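Local coordinates for protein transcriptional regulator, MarR family (Listeria monocytogenes str. 4b, PDB 2QWW) that probably binds DNA as a dimeric, winged-helix repressor of the multiple-antibiotic-resistance (MarR) family and so regulates transcription, at residues G28-N33 and T115-M120; L44-V49 and A74-L79; N48-T53 and L99-S104. One frame throughout, in Å; residues are numbered along the deposited sequence.

Along the chain, interaction 1 encloses the other two. It joins the long helix 8-37 to the start of helix 118-128, and the 81 residues between its segments include the winged helix-turn-helix elements. Interactions 2 and 3 both start from helix 41-52 and share N48 and V49. Interaction 2 leads to helix 69-81, and interaction 3 to strand 100-103 of the small antiparallel sheet. Their centres are about 9 Å apart; L103 touches I47, and L101 touches V76. Interaction 1 is centred about 18 Å from interaction 2 and about 21 Å from interaction 3. Thus two contacts lie within the probable DNA-binding lobe, and one ties together the helices leading from it toward the dimer partner.

Interaction 1 (G28-N33 and T115-M120); sequences GYADQN and TANAFM
The one direct hydrogen bond between G28-N33 and T115-M120 runs from N117 ND2 to the backbone O of Y29, 2.9 Å away. Its N-H...O angle is 159°. The donor stands above the carbonyl plane of Y29. N33 N, the usual helical donor, reaches the same oxygen from the opposite face, so two N-H groups grip it.

The other end of the N117 amide works within its own segment. N117 OD1 accepts from F119 N at 2.9 Å and, weakly, from M120 N. N117, just before helix 118-128, is its N-cap. With CG anti to the backbone N (chi1 -178°), the amide reaches helix 8-37 with ND2 while OD1 caps the new helix. The N33 and N117 side chains run antiparallel, with their amides stacked (planes 10° apart). N33 CB comes within 3.3 Å of N117 OD1. N33 ND2 is held by the backbone O of R113. Water 1 accepts from A118 N and probably donates to N33 OD1.

The remaining contacts involve rings. Q32 CB sits over one face of the F119 ring, offset toward the rim, 4.3 Å from the centroid in a CH-pi contact. N33 OD1 lies at the edge of that ring. Y29 CD1 meets F119 CB at 3.9 Å. M120, a selenomethionine, brings SE to 3.8 Å from Y29 CD2, an oblique Met-aromatic contact. M120 also packs on L16 of the second subunit, consistent with helices 8-37 and 118-128 belonging to the helical dimerization region of MarR proteins.

One amide thus holds the break between helices 105-115 and 118-128 against helix 8-37. Its bonds at both ends fix its rotation, and the rings beside it add apolar contact.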
loop_
_atom_site.group_PDB
_atom_site.type_symbol
_atom_site.label_atom_id
_atom_site.label_comp_id
_atom_site.label_asym_id
_atom_site.label_seq_id
_atom_site.Cartn_x
_atom_site.Cartn_y
_atom_site.Cartn_z
ATOM N N GLY A 28 8.363 -5.208 -1.925
ATOM C CA GLY A 28 9.586 -5.911 -1.529
ATOM C C GLY A 28 10.822 -5.055 -1.728
ATOM O O GLY A 28 11.725 -5.079 -0.891
ATOM N N TYR A 29 10.872 -4.316 -2.837
ATOM C CA TYR A 29 11.979 -3.397 -3.110
ATOM C C TYR A 29 11.948 -2.193 -2.188
ATOM O O TYR A 29 12.987 -1.590 -1.938
ATOM C CB TYR A 29 11.981 -2.892 -4.559
ATOM C CG TYR A 29 12.435 -3.911 -5.564
ATOM C CD1 TYR A 29 13.766 -4.317 -5.603
ATOM C CD2 TYR A 29 11.552 -4.464 -6.487
ATOM C CE1 TYR A 29 14.199 -5.252 -6.506
ATOM C CE2 TYR A 29 11.985 -5.407 -7.409
ATOM C CZ TYR A 29 13.313 -5.788 -7.415
ATOM O OH TYR A 29 13.782 -6.725 -8.311
ATOM N N ALA A 30 10.746 -1.801 -1.767
ATOM C CA ALA A 30 10.554 -0.713 -0.802
ATOM C C ALA A 30 11.138 -1.143 0.553
ATOM O O ALA A 30 11.732 -0.337 1.252
ATOM C CB ALA A 30 9.063 -0.377 -0.671
ATOM N N ASP A 31 10.981 -2.421 0.904
ATOM C CA ASP A 31 11.568 -2.990 2.124
ATOM C C ASP A 31 13.084 -3.017 2.062
ATOM O O ASP A 31 13.734 -2.742 3.061
ATOM C CB ASP A 31 11.112 -4.432 2.369
ATOM C CG ASP A 31 9.640 -4.547 2.684
ATOM O OD1 ASP A 31 9.006 -3.532 3.037
ATOM O OD2 ASP A 31 9.119 -5.678 2.579
ATOM N N GLN A 32 13.647 -3.404 0.916
ATOM C CA GLN A 32 15.099 -3.393 0.748
ATOM C C GLN A 32 15.630 -1.990 0.890
ATOM O O GLN A 32 16.707 -1.782 1.415
ATOM C CB GLN A 32 15.542 -3.808 -0.651
ATOM C CG GLN A 32 15.325 -5.218 -1.075
ATOM C CD GLN A 32 16.040 -5.504 -2.398
ATOM O OE1 GLN A 32 17.234 -5.211 -2.552
ATOM N NE2 GLN A 32 15.320 -6.096 -3.346
ATOM N N ASN A 33 14.907 -1.037 0.324
ATOM C CA ASN A 33 15.336 0.338 0.354
ATOM C C ASN A 33 15.296 0.862 1.787
ATOM O O ASN A 33 16.229 1.482 2.240
ATOM C CB ASN A 33 14.429 1.169 -0.546
ATOM C CG ASN A 33 14.970 2.544 -0.806
ATOM O OD1 ASN A 33 16.173 2.739 -0.902
ATOM N ND2 ASN A 33 14.086 3.504 -0.954
ATOM N N THR A 115 11.650 7.982 -1.513
ATOM C CA THR A 115 10.716 8.176 -2.638
ATOM C C THR A 115 11.354 7.766 -3.965
ATOM O O THR A 115 10.678 7.181 -4.811
ATOM C CB THR A 115 10.223 9.628 -2.697
ATOM O OG1 THR A 115 11.346 10.518 -2.815
ATOM C CG2 THR A 115 9.458 9.958 -1.433
ATOM N N ALA A 116 12.640 8.083 -4.133
ATOM C CA ALA A 116 13.427 7.679 -5.292
ATOM C C ALA A 116 14.115 6.343 -4.970
ATOM O O ALA A 116 15.320 6.279 -4.834
ATOM C CB ALA A 116 14.462 8.748 -5.613
ATOM N N ASN A 117 13.342 5.265 -4.871
ATOM C CA ASN A 117 13.881 3.954 -4.491
ATOM C C ASN A 117 14.900 3.369 -5.474
ATOM O O ASN A 117 14.523 2.792 -6.489
ATOM C CB ASN A 117 12.718 2.988 -4.268
ATOM C CG ASN A 117 13.174 1.621 -3.824
ATOM O OD1 ASN A 117 14.359 1.307 -3.854
ATOM N ND2 ASN A 117 12.229 0.790 -3.419
ATOM N N ALA A 118 16.188 3.499 -5.147
ATOM C CA ALA A 118 17.276 3.033 -6.027
ATOM C C ALA A 118 17.228 1.560 -6.388
ATOM O O ALA A 118 17.697 1.181 -7.458
ATOM C CB ALA A 118 18.631 3.378 -5.436
ATOM N N PHE A 119 16.660 0.734 -5.515
ATOM C CA PHE A 119 16.502 -0.690 -5.797
ATOM C C PHE A 119 15.361 -0.979 -6.794
ATOM O O PHE A 119 15.378 -2.014 -7.487
ATOM C CB PHE A 119 16.244 -1.476 -4.503
ATOM C CG PHE A 119 17.374 -1.406 -3.517
ATOM C CD1 PHE A 119 18.377 -2.357 -3.526
ATOM C CD2 PHE A 119 17.442 -0.378 -2.589
ATOM C CE1 PHE A 119 19.426 -2.291 -2.615
ATOM C CE2 PHE A 119 18.490 -0.303 -1.683
ATOM C CZ PHE A 119 19.477 -1.256 -1.695
HETATM N N MSE A 120 14.359 -0.102 -6.829
HETATM C CA MSE A 120 13.227 -0.244 -7.747
HETATM C C MSE A 120 13.680 0.207 -9.119
HETATM O O MSE A 120 13.313 -0.381 -10.128
HETATM C CB MSE A 120 12.054 0.641 -7.295
HETATM C CG MSE A 120 10.791 0.477 -8.102
HETATM SE SE MSE A 120 10.101 -1.284 -7.851
HETATM C CE MSE A 120 9.182 -1.558 -9.353
HETATM O O HOH W 1 16.938 4.713 -2.449
#

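Interaction 2 (L44-V49 and A74-L79); sequences LAMINV and ANVDGL
Helices 44-49 and 74-79 cross at -76°, and their axes come no closer than 11.0 Å, so side chains must span the gap.

M46, a selenomethionine, does most of the spanning. Its chain leaves with CG anti to the backbone N (chi1 178°), runs out extended, and bends only at the last torsion. The bend brings M46 CE to within 3.6 Å of N75 CB. M46 SE touches V76 CG2 at 3.7 Å. M46 SE also meets L79 CD1, at 3.6 Å. The M46 and V76 side chains meet at about a right angle. L79 CD1 also rests on M46 CG. The same methyl is shared with I47: I47 CD1 touches L79 CD1 at 3.8 Å and lies near L79 CD2 as well.

L84 packs on both I47 and L79, and L65 and I67 pack on M46. L101 and L103 of strand 100-103 reach V76 and I47, respectively.

All the contacts between the two helices are apolar. The helices are joined by carbon and selenium contacts alone, centred on M46. This forms part of the hydrophobic core of the winged helix-turn-helix domain, where helix 69-81 is probably the DNA-recognition helix.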
loop_
_atom_site.group_PDB
_atom_site.type_symbol
_atom_site.label_atom_id
_atom_site.label_comp_id
_atom_site.label_asym_id
_atom_site.label_seq_id
_atom_site.Cartn_x
_atom_site.Cartn_y
_atom_site.Cartn_z
ATOM N N LEU A 44 9.632 5.463 7.899
ATOM C CA LEU A 44 9.636 6.224 6.645
ATOM C C LEU A 44 8.282 6.812 6.318
ATOM O O LEU A 44 8.215 7.910 5.813
ATOM C CB LEU A 44 10.085 5.359 5.482
ATOM C CG LEU A 44 11.556 5.027 5.476
ATOM C CD1 LEU A 44 11.806 3.928 4.483
ATOM C CD2 LEU A 44 12.379 6.276 5.161
ATOM N N ALA A 45 7.203 6.098 6.611
ATOM C CA ALA A 45 5.873 6.643 6.379
ATOM C C ALA A 45 5.705 7.940 7.177
ATOM O O ALA A 45 5.206 8.944 6.660
ATOM C CB ALA A 45 4.816 5.640 6.770
HETATM N N MSE A 46 6.151 7.915 8.431
HETATM C CA MSE A 46 6.110 9.087 9.321
HETATM C C MSE A 46 6.951 10.222 8.767
HETATM O O MSE A 46 6.497 11.365 8.702
HETATM C CB MSE A 46 6.606 8.684 10.709
HETATM C CG MSE A 46 6.673 9.804 11.773
HETATM SE SE MSE A 46 6.877 9.157 13.659
HETATM C CE MSE A 46 5.286 8.186 13.801
ATOM N N ILE A 47 8.179 9.894 8.371
ATOM C CA ILE A 47 9.117 10.867 7.808
ATOM C C ILE A 47 8.489 11.566 6.618
ATOM O O ILE A 47 8.569 12.777 6.503
ATOM C CB ILE A 47 10.427 10.200 7.335
ATOM C CG1 ILE A 47 11.231 9.658 8.516
ATOM C CG2 ILE A 47 11.302 11.189 6.563
ATOM C CD1 ILE A 47 11.985 10.685 9.307
ATOM N N ASN A 48 7.838 10.786 5.762
ATOM C CA ASN A 48 7.202 11.292 4.557
ATOM C C ASN A 48 5.993 12.202 4.819
ATOM O O ASN A 48 5.820 13.210 4.130
ATOM C CB ASN A 48 6.864 10.122 3.628
ATOM C CG ASN A 48 8.128 9.438 3.065
ATOM O OD1 ASN A 48 9.141 10.097 2.810
ATOM N ND2 ASN A 48 8.061 8.114 2.866
ATOM N N VAL A 49 5.190 11.861 5.816
ATOM C CA VAL A 49 4.086 12.709 6.235
ATOM C C VAL A 49 4.641 14.027 6.758
ATOM O O VAL A 49 4.166 15.089 6.393
ATOM C CB VAL A 49 3.261 12.066 7.347
ATOM C CG1 VAL A 49 2.296 13.067 7.964
ATOM C CG2 VAL A 49 2.497 10.820 6.831
ATOM N N ALA A 74 6.288 6.832 20.655
ATOM C CA ALA A 74 7.565 6.108 20.748
ATOM C C ALA A 74 8.379 6.322 19.463
ATOM O O ALA A 74 9.567 6.650 19.507
ATOM C CB ALA A 74 7.322 4.632 20.976
ATOM N N ASN A 75 7.719 6.126 18.326
ATOM C CA ASN A 75 8.313 6.341 17.020
ATOM C C ASN A 75 8.828 7.757 16.817
ATOM O O ASN A 75 9.871 7.944 16.207
ATOM C CB ASN A 75 7.313 6.045 15.919
ATOM C CG ASN A 75 7.068 4.573 15.727
ATOM O OD1 ASN A 75 7.168 3.776 16.657
ATOM N ND2 ASN A 75 6.738 4.201 14.496
ATOM N N VAL A 76 8.080 8.748 17.304
ATOM C CA VAL A 76 8.490 10.150 17.228
ATOM C C VAL A 76 9.737 10.384 18.055
ATOM O O VAL A 76 10.647 11.049 17.590
ATOM C CB VAL A 76 7.381 11.113 17.700
ATOM C CG1 VAL A 76 7.930 12.506 18.011
ATOM C CG2 VAL A 76 6.296 11.214 16.677
ATOM N N ASP A 77 9.789 9.867 19.281
ATOM C CA ASP A 77 10.986 10.074 20.096
ATOM C C ASP A 77 12.206 9.403 19.440
ATOM O O ASP A 77 13.305 9.938 19.482
ATOM C CB ASP A 77 10.793 9.601 21.543
ATOM C CG ASP A 77 11.641 10.405 22.529
ATOM O OD1 ASP A 77 12.786 10.786 22.192
ATOM O OD2 ASP A 77 11.156 10.677 23.653
ATOM N N GLY A 78 11.983 8.259 18.795
ATOM C CA GLY A 78 13.031 7.567 18.049
ATOM C C GLY A 78 13.581 8.409 16.900
ATOM O O GLY A 78 14.790 8.523 16.737
ATOM N N LEU A 79 12.698 9.012 16.108
ATOM C CA LEU A 79 13.129 9.869 15.015
ATOM C C LEU A 79 13.810 11.107 15.512
ATOM O O LEU A 79 14.629 11.655 14.803
ATOM C CB LEU A 79 11.981 10.263 14.104
ATOM C CG LEU A 79 11.267 9.151 13.350
ATOM C CD1 LEU A 79 10.203 9.781 12.497
ATOM C CD2 LEU A 79 12.235 8.354 12.506
#

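Interaction 3 (N48-T53 and L99-S104); sequences NVIYST and LTLKLS
The chi1 of I50, -62°, sets CG2 anti to the backbone N and CG1 beside it, which spreads the two branches over different leucines of the strand. The chi1 of L103, -64°, turns CG to the helix, and an extended chi2 sends CD1 to Y51 and CD2 to I50.

I50 CG2 touches L103 CD2 at 3.6 Å, and I50 CB lies close to that methyl as well. At the far end of the other branch, I50 CD1 meets L101 CD1 at 3.8 Å. I50 CG2 also lies 3.8 Å from K102 C, against the strand backbone. The other methyl of L103, L103 CD1, comes to 3.6 Å from Y51 CB and lies oblique to the Y51 ring. The Y51 and L103 side chains meet at about a right angle. Y51 continues onto E108, S111 and K112 of helix 105-115.

Helix 48-52 crosses strand 100-103 almost perpendicularly, at -93°, with axes 7.2 Å apart at their nearest. L101 and L103 face the helix, while the CB of K102 points away. V85, in the adjacent strand 85-87, packs on both I50 and L103.

Water 2 bridges the two backbones. It donates to I50 O at 2.8 Å and accepts from L103 N at 2.9 Å. It thus joins a helix carbonyl to a strand N-H.

Methyls of branched side chains seat the end of helix 41-52 on one face of the wing sheet. The contact combines this hydrophobic packing with a water bridge that gives I50 O and L103 N each a polar partner.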
loop_
_atom_site.group_PDB
_atom_site.type_symbol
_atom_site.label_atom_id
_atom_site.label_comp_id
_atom_site.label_asym_id
_atom_site.label_seq_id
_atom_site.Cartn_x
_atom_site.Cartn_y
_atom_site.Cartn_z
ATOM N N ASN A 48 7.838 10.786 5.762
ATOM C CA ASN A 48 7.202 11.292 4.557
ATOM C C ASN A 48 5.993 12.202 4.819
ATOM O O ASN A 48 5.820 13.210 4.130
ATOM C CB ASN A 48 6.864 10.122 3.628
ATOM C CG ASN A 48 8.128 9.438 3.065
ATOM O OD1 ASN A 48 9.141 10.097 2.810
ATOM N ND2 ASN A 48 8.061 8.114 2.866
ATOM N N VAL A 49 5.190 11.861 5.816
ATOM C CA VAL A 49 4.086 12.709 6.235
ATOM C C VAL A 49 4.641 14.027 6.758
ATOM O O VAL A 49 4.166 15.089 6.393
ATOM C CB VAL A 49 3.261 12.066 7.347
ATOM C CG1 VAL A 49 2.296 13.067 7.964
ATOM C CG2 VAL A 49 2.497 10.820 6.831
ATOM N N ILE A 50 5.670 13.961 7.593
ATOM C CA ILE A 50 6.248 15.177 8.184
ATOM C C ILE A 50 6.885 16.073 7.116
ATOM O O ILE A 50 6.936 17.308 7.257
ATOM C CB ILE A 50 7.262 14.834 9.319
ATOM C CG1 ILE A 50 6.568 14.099 10.463
ATOM C CG2 ILE A 50 7.890 16.077 9.889
ATOM C CD1 ILE A 50 7.521 13.577 11.542
ATOM N N TYR A 51 7.388 15.461 6.056
ATOM C CA TYR A 51 8.015 16.205 4.978
ATOM C C TYR A 51 6.988 17.060 4.233
ATOM O O TYR A 51 7.259 18.209 3.908
ATOM C CB TYR A 51 8.689 15.245 3.993
ATOM C CG TYR A 51 9.492 15.927 2.901
ATOM C CD1 TYR A 51 10.507 16.829 3.214
ATOM C CD2 TYR A 51 9.267 15.638 1.562
ATOM C CE1 TYR A 51 11.255 17.443 2.222
ATOM C CE2 TYR A 51 10.006 16.245 0.561
ATOM C CZ TYR A 51 11.006 17.149 0.900
ATOM O OH TYR A 51 11.751 17.747 -0.091
ATOM N N SER A 52 5.814 16.497 3.980
ATOM C CA SER A 52 4.779 17.212 3.239
ATOM C C SER A 52 3.974 18.184 4.099
ATOM O O SER A 52 3.297 19.071 3.571
ATOM C CB SER A 52 3.824 16.221 2.583
ATOM O OG SER A 52 3.090 15.486 3.551
ATOM N N THR A 53 4.039 18.013 5.415
ATOM C CA THR A 53 3.279 18.836 6.321
ATOM C C THR A 53 4.135 19.246 7.510
ATOM O O THR A 53 3.950 18.742 8.618
ATOM C CB THR A 53 2.040 18.085 6.780
ATOM O OG1 THR A 53 1.424 17.483 5.635
ATOM C CG2 THR A 53 1.037 19.034 7.472
ATOM N N LEU A 99 2.515 18.140 20.436
ATOM C CA LEU A 99 3.846 18.404 19.910
ATOM C C LEU A 99 3.808 18.552 18.380
ATOM O O LEU A 99 3.143 17.774 17.700
ATOM C CB LEU A 99 4.756 17.248 20.314
ATOM C CG LEU A 99 6.216 17.267 19.875
ATOM C CD1 LEU A 99 6.950 18.439 20.502
ATOM C CD2 LEU A 99 6.853 15.949 20.265
ATOM N N THR A 100 4.498 19.562 17.850
ATOM C CA THR A 100 4.560 19.796 16.406
ATOM C C THR A 100 5.978 19.564 15.901
ATOM O O THR A 100 6.943 19.901 16.576
ATOM C CB THR A 100 4.108 21.200 16.036
ATOM O OG1 THR A 100 4.901 22.155 16.754
ATOM C CG2 THR A 100 2.660 21.396 16.385
ATOM N N LEU A 101 6.088 19.074 14.673
ATOM C CA LEU A 101 7.362 18.623 14.137
ATOM C C LEU A 101 7.682 19.046 12.716
ATOM O O LEU A 101 6.782 19.177 11.886
ATOM C CB LEU A 101 7.315 17.081 14.097
ATOM C CG LEU A 101 6.916 16.311 15.363
ATOM C CD1 LEU A 101 6.645 14.865 15.046
ATOM C CD2 LEU A 101 7.989 16.436 16.435
ATOM N N LYS A 102 8.979 19.210 12.438
ATOM C CA LYS A 102 9.472 19.368 11.065
ATOM C C LYS A 102 10.685 18.446 10.927
ATOM O O LYS A 102 11.283 18.059 11.928
ATOM C CB LYS A 102 9.828 20.817 10.706
ATOM C CG LYS A 102 11.100 21.386 11.286
ATOM C CD LYS A 102 11.310 22.790 10.744
ATOM C CE LYS A 102 12.547 23.490 11.307
ATOM N NZ LYS A 102 13.824 23.109 10.631
ATOM N N LEU A 103 11.032 18.079 9.700
ATOM C CA LEU A 103 12.207 17.243 9.458
ATOM C C LEU A 103 13.473 18.048 9.481
ATOM O O LEU A 103 13.497 19.173 9.008
ATOM C CB LEU A 103 12.176 16.611 8.078
ATOM C CG LEU A 103 11.064 15.632 7.755
ATOM C CD1 LEU A 103 11.369 15.035 6.413
ATOM C CD2 LEU A 103 10.970 14.540 8.811
ATOM N N SER A 104 14.542 17.435 9.974
ATOM C CA SER A 104 15.855 18.058 9.953
ATOM C C SER A 104 16.299 17.864 8.513
ATOM O O SER A 104 15.565 17.261 7.709
ATOM C CB SER A 104 16.809 17.330 10.886
ATOM O OG SER A 104 16.930 15.983 10.452
HETATM O O HOH W 2 9.134 18.998 7.653
#